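Local coordinates for protein alpha-rhamnosidase (Dictyoglomus thermophilum, PDB 6I60) that probably hydrolyses terminal non-reducing alpha-L-rhamnose residues from alpha-L-rhamnosides, at residues D827-Y831 with R832-G836; V839-G843 with W844-I848. One frame throughout, in Å; residues are numbered along the deposited sequence.

Interaction 1 (D827-Y831 with R832-G836); sequences DAWFY and RVIAG
Arg832 N donates to Ala828 O at 3.1 Å, four residues back, in the pattern of an ordinary alpha-helix, and the helix then widens over its last turn. Trp829 O takes an i+4 hydrogen bond from Val833 N at 3.0 Å and a weak i+5 bond from Ile834 N, so the widening starts at this bifurcated oxygen. It continues as Ala835 N meets Phe830 O at 2.9 Å, nearly straight (N-H...O 173°), and Gly836 N meets Tyr831 O. Such i to i+5 bonds define a pi-type turn. Gly836, with positive phi (108°), is the first residue to leave helical geometry, a conformation that favours glycine.

The apolar contacts gather around the indole of Trp829. Its CG is anti to the backbone N (chi1 -173°), which lays the ring alongside the following turn. Two CH-pi contacts come over the same face: Val833 CB stands 3.8 Å from the centroid of the five-membered ring, and Ile834 CG1 stands 4.2 Å from that of the six-membered ring. Ile834 continues to the rim, where its CD1 is 3.6 Å from Trp829 CZ3. The same methyl is 3.6 Å from CD1 of Phe830, whose side chain runs beside that of Ile834 in the same direction, so this one carbon is shared by two aromatic rings.

Polar ends are satisfied elsewhere: Trp829 NE1 bonds to Thr772, Tyr831 OH to Asn520, and Arg832 NH2 forms a salt bridge with Asp769. In the fold this is the C-terminal end of helix 826-835. Phe830 and Ile834 face helix 473-488, Arg832 touches helix 514-520, and Ala835 packs on strands 466-470 and 859-866, where the helical glycosidase domain meets beta structure.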
loop_
_atom_site.group_PDB
_atom_site.type_symbol
_atom_site.label_atom_id
_atom_site.label_comp_id
_atom_site.label_asym_id
_atom_site.label_seq_id
_atom_site.Cartn_x
_atom_site.Cartn_y
_atom_site.Cartn_z
ATOM N N ASP A 827 2.257 -4.276 14.254
ATOM C CA ASP A 827 0.821 -4.026 14.202
ATOM C C ASP A 827 0.052 -5.265 13.767
ATOM O O ASP A 827 -1.107 -5.444 14.157
ATOM C CB ASP A 827 0.520 -2.858 13.267
ATOM C CG ASP A 827 -0.717 -2.094 13.681
ATOM O OD1 ASP A 827 -0.730 -1.556 14.809
ATOM O OD2 ASP A 827 -1.679 -2.039 12.884
ATOM N N ALA A 828 0.674 -6.129 12.962
ATOM C CA ALA A 828 0.042 -7.399 12.623
ATOM C C ALA A 828 -0.090 -8.297 13.845
ATOM O O ALA A 828 -1.060 -9.055 13.955
ATOM C CB ALA A 828 0.832 -8.106 11.524
ATOM N N TRP A 829 0.869 -8.222 14.770
ATOM C CA TRP A 829 0.781 -9.008 15.995
ATOM C C TRP A 829 -0.376 -8.548 16.872
ATOM O O TRP A 829 -0.981 -9.366 17.575
ATOM C CB TRP A 829 2.103 -8.927 16.760
ATOM C CG TRP A 829 2.178 -9.836 17.945
ATOM C CD1 TRP A 829 2.251 -11.197 17.931
ATOM C CD2 TRP A 829 2.190 -9.447 19.323
ATOM N NE1 TRP A 829 2.305 -11.681 19.215
ATOM C CE2 TRP A 829 2.270 -10.627 20.089
ATOM C CE3 TRP A 829 2.139 -8.215 19.984
ATOM C CZ2 TRP A 829 2.301 -10.612 21.481
ATOM C CZ3 TRP A 829 2.172 -8.203 21.368
ATOM C CH2 TRP A 829 2.252 -9.394 22.102
ATOM N N PHE A 830 -0.701 -7.253 16.842
ATOM C CA PHE A 830 -1.819 -6.753 17.637
ATOM C C PHE A 830 -3.143 -7.335 17.157
ATOM O O PHE A 830 -4.032 -7.623 17.967
ATOM C CB PHE A 830 -1.863 -5.226 17.584
ATOM C CG PHE A 830 -0.639 -4.561 18.141
ATOM C CD1 PHE A 830 0.116 -5.176 19.127
ATOM C CD2 PHE A 830 -0.246 -3.314 17.681
ATOM C CE1 PHE A 830 1.241 -4.560 19.644
ATOM C CE2 PHE A 830 0.878 -2.694 18.192
ATOM C CZ PHE A 830 1.622 -3.318 19.175
ATOM N N TYR A 831 -3.291 -7.517 15.844
ATOM C CA TYR A 831 -4.534 -8.047 15.293
ATOM C C TYR A 831 -4.661 -9.547 15.536
ATOM O O TYR A 831 -5.704 -10.022 15.996
ATOM C CB TYR A 831 -4.610 -7.750 13.794
ATOM C CG TYR A 831 -5.032 -6.342 13.442
ATOM C CD1 TYR A 831 -4.095 -5.328 13.313
ATOM C CD2 TYR A 831 -6.367 -6.031 13.219
ATOM C CE1 TYR A 831 -4.475 -4.040 12.982
ATOM C CE2 TYR A 831 -6.757 -4.746 12.887
ATOM C CZ TYR A 831 -5.806 -3.756 12.770
ATOM O OH TYR A 831 -6.186 -2.477 12.441
ATOM N N ARG A 832 -3.602 -10.304 15.234
ATOM C CA ARG A 832 -3.697 -11.759 15.204
ATOM C C ARG A 832 -3.569 -12.394 16.585
ATOM O O ARG A 832 -4.097 -13.490 16.803
ATOM C CB ARG A 832 -2.625 -12.335 14.276
ATOM C CG ARG A 832 -2.612 -11.737 12.876
ATOM C CD ARG A 832 -1.511 -12.346 12.010
ATOM N NE ARG A 832 -0.432 -12.924 12.807
ATOM C CZ ARG A 832 -0.117 -14.216 12.819
ATOM N NH1 ARG A 832 -0.798 -15.077 12.073
ATOM N NH2 ARG A 832 0.880 -14.650 13.580
ATOM N N VAL A 833 -2.876 -11.747 17.521
ATOM C CA VAL A 833 -2.586 -12.332 18.830
ATOM C C VAL A 833 -3.316 -11.592 19.950
ATOM O O VAL A 833 -4.123 -12.184 20.670
ATOM C CB VAL A 833 -1.064 -12.386 19.089
ATOM C CG1 VAL A 833 -0.780 -12.750 20.538
ATOM C CG2 VAL A 833 -0.414 -13.385 18.149
ATOM N N ILE A 834 -3.043 -10.296 20.113
ATOM C CA ILE A 834 -3.657 -9.533 21.200
ATOM C C ILE A 834 -5.172 -9.513 21.039
ATOM O O ILE A 834 -5.918 -9.922 21.936
ATOM C CB ILE A 834 -3.076 -8.111 21.261
ATOM C CG1 ILE A 834 -1.634 -8.152 21.771
ATOM C CG2 ILE A 834 -3.934 -7.215 22.147
ATOM C CD1 ILE A 834 -1.060 -6.794 22.088
ATOM N N ALA A 835 -5.648 -9.037 19.889
ATOM C CA ALA A 835 -7.067 -9.150 19.572
ATOM C C ALA A 835 -7.449 -10.607 19.342
ATOM O O ALA A 835 -8.325 -11.151 20.025
ATOM C CB ALA A 835 -7.399 -8.297 18.350
ATOM N N GLY A 836 -6.796 -11.256 18.380
ATOM C CA GLY A 836 -6.915 -12.691 18.221
ATOM C C GLY A 836 -7.715 -13.163 17.024
ATOM O O GLY A 836 -8.438 -14.157 17.123
#

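Interaction 2 (V839-G843 with W844-I848)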
loop_
_atom_site.group_PDB
_atom_site.type_symbol
_atom_site.label_atom_id
_atom_site.label_comp_id
_atom_site.label_asym_id
_atom_site.label_seq_id
_atom_site.Cartn_x
_atom_site.Cartn_y
_atom_site.Cartn_z
ATOM N N VAL A 839 -6.109 -15.641 9.878
ATOM C CA VAL A 839 -6.634 -16.395 8.746
ATOM C C VAL A 839 -6.381 -17.880 8.977
ATOM O O VAL A 839 -5.245 -18.300 9.226
ATOM C CB VAL A 839 -6.005 -15.910 7.430
ATOM C CG1 VAL A 839 -4.491 -15.803 7.561
ATOM C CG2 VAL A 839 -6.380 -16.833 6.291
ATOM N N GLY A 840 -7.446 -18.676 8.913
ATOM C CA GLY A 840 -7.329 -20.112 9.071
ATOM C C GLY A 840 -7.191 -20.816 7.739
ATOM O O GLY A 840 -6.436 -21.784 7.607
ATOM N N GLU A 841 -7.926 -20.336 6.742
ATOM C CA GLU A 841 -7.827 -20.813 5.373
ATOM C C GLU A 841 -7.847 -19.610 4.444
ATOM O O GLU A 841 -8.487 -18.598 4.755
ATOM C CB GLU A 841 -8.971 -21.777 5.018
ATOM C CG GLU A 841 -9.033 -23.020 5.896
ATOM C CD GLU A 841 -8.106 -24.130 5.429
ATOM O OE1 GLU A 841 -7.046 -23.827 4.839
ATOM O OE2 GLU A 841 -8.437 -25.314 5.658
ATOM N N PRO A 842 -7.153 -19.687 3.305
ATOM C CA PRO A 842 -7.007 -18.508 2.441
ATOM C C PRO A 842 -8.350 -17.898 2.060
ATOM O O PRO A 842 -9.371 -18.584 1.976
ATOM C CB PRO A 842 -6.273 -19.059 1.214
ATOM C CG PRO A 842 -5.527 -20.239 1.730
ATOM C CD PRO A 842 -6.394 -20.843 2.797
ATOM N N GLY A 843 -8.337 -16.586 1.839
ATOM C CA GLY A 843 -9.565 -15.870 1.560
ATOM C C GLY A 843 -10.497 -15.745 2.741
ATOM O O GLY A 843 -11.680 -15.454 2.553
ATOM N N TRP A 844 -9.991 -15.954 3.959
ATOM C CA TRP A 844 -10.804 -15.959 5.175
ATOM C C TRP A 844 -11.919 -17.000 5.102
ATOM O O TRP A 844 -12.988 -16.821 5.690
ATOM C CB TRP A 844 -11.385 -14.572 5.473
ATOM C CG TRP A 844 -10.350 -13.521 5.748
ATOM C CD1 TRP A 844 -9.860 -12.600 4.865
ATOM C CD2 TRP A 844 -9.681 -13.277 6.992
ATOM N NE1 TRP A 844 -8.928 -11.801 5.482
ATOM C CE2 TRP A 844 -8.798 -12.196 6.788
ATOM C CE3 TRP A 844 -9.741 -13.869 8.257
ATOM C CZ2 TRP A 844 -7.984 -11.695 7.802
ATOM C CZ3 TRP A 844 -8.929 -13.371 9.262
ATOM C CH2 TRP A 844 -8.063 -12.295 9.030
ATOM N N ASN A 845 -11.679 -18.093 4.372
ATOM C CA ASN A 845 -12.661 -19.172 4.317
ATOM C C ASN A 845 -12.881 -19.784 5.692
ATOM O O ASN A 845 -13.996 -20.212 6.014
ATOM C CB ASN A 845 -12.216 -20.239 3.317
ATOM C CG ASN A 845 -12.894 -20.091 1.966
ATOM O OD1 ASN A 845 -14.006 -20.576 1.758
ATOM N ND2 ASN A 845 -12.223 -19.414 1.039
ATOM N N LYS A 846 -11.836 -19.830 6.514
ATOM C CA LYS A 846 -11.941 -20.203 7.917
ATOM C C LYS A 846 -11.236 -19.138 8.740
ATOM O O LYS A 846 -10.137 -18.701 8.385
ATOM C CB LYS A 846 -11.330 -21.582 8.181
ATOM C CG LYS A 846 -11.301 -21.985 9.647
ATOM C CD LYS A 846 -11.158 -23.491 9.804
ATOM C CE LYS A 846 -12.189 -24.050 10.772
ATOM N NZ LYS A 846 -12.241 -25.539 10.723
ATOM N N ILE A 847 -11.874 -18.711 9.825
ATOM C CA ILE A 847 -11.334 -17.687 10.708
ATOM C C ILE A 847 -11.019 -18.324 12.052
ATOM O O ILE A 847 -11.811 -19.118 12.575
ATOM C CB ILE A 847 -12.317 -16.511 10.870
ATOM C CG1 ILE A 847 -12.938 -16.148 9.521
ATOM C CG2 ILE A 847 -11.618 -15.307 11.485
ATOM C CD1 ILE A 847 -14.027 -15.113 9.616
ATOM N N ILE A 848 -9.861 -17.984 12.606
ATOM C CA ILE A 848 -9.430 -18.473 13.911
ATOM C C ILE A 848 -9.558 -17.320 14.897
ATOM O O ILE A 848 -8.842 -16.316 14.791
ATOM C CB ILE A 848 -7.997 -19.018 13.875
ATOM C CG1 ILE A 848 -7.842 -20.039 12.749
ATOM C CG2 ILE A 848 -7.634 -19.646 15.209
ATOM C CD1 ILE A 848 -6.461 -20.644 12.661
#
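Lys846 O accepts two backbone N-H groups from consecutive residues, Gly840 N at 2.7 Å and Glu841 N at 3.2 Å, both from the same face of its carbonyl plane. Two donors opposite one acceptor, with Gly840 at phi/psi -94/-39°, fit a classic beta bulge where the strand turns a corner.

At the hairpin tip the Asn845 amide closes the loop: its ND2 donates to Pro842 O at 3.1 Å, with the donor in the carbonyl plane and the oxygen in the amide plane. Asn845 N adds a weak bond to the same oxygen. Gly843 and Trp844 both have positive phi and carry the chain round the turn.

The indole of Trp844 lies under Val839, whose CB is 4.3 Å from the centroid of the six-membered ring and 9° off its normal, a CH-pi contact over the face. Trp844 CG, anti to the carbonyl carbon, carries the ring back to Val839, and the side chain also touches Leu864 and Thr866 of strand 859-866. With an alanine here, the face beneath Val839 would be lost and a gap would probably open towards that strand. Elsewhere Glu841 CG touches Lys846 CB at 3.5 Å.

The charged atoms of that pair stay apart, Glu841 OE2 lying 6.3 Å from Lys846 NZ, which forms a salt bridge with Glu893; backbone and amide bonds therefore supply the polar grip of the hairpin.

Followed from the N terminus, the chain first makes interaction 1, whose backbone bonds span four and then five residues at the end of helix 826-835. It leaves that helix at Gly836, enters strand 837-841 directly, and then reverses through interaction 2, which closes the hairpin with strand 846-849. The two are in series, neither nesting nor crossing, and their centres lie about 15 Å apart with no touch between them beyond their adjacency in sequence. Interaction 1 belongs to the six-hairpin glycosidase domain, and interaction 2 to the C-terminal domain. Backbone bonding of Gly836 with Glu850 joins the helix end to the region just past the hairpin.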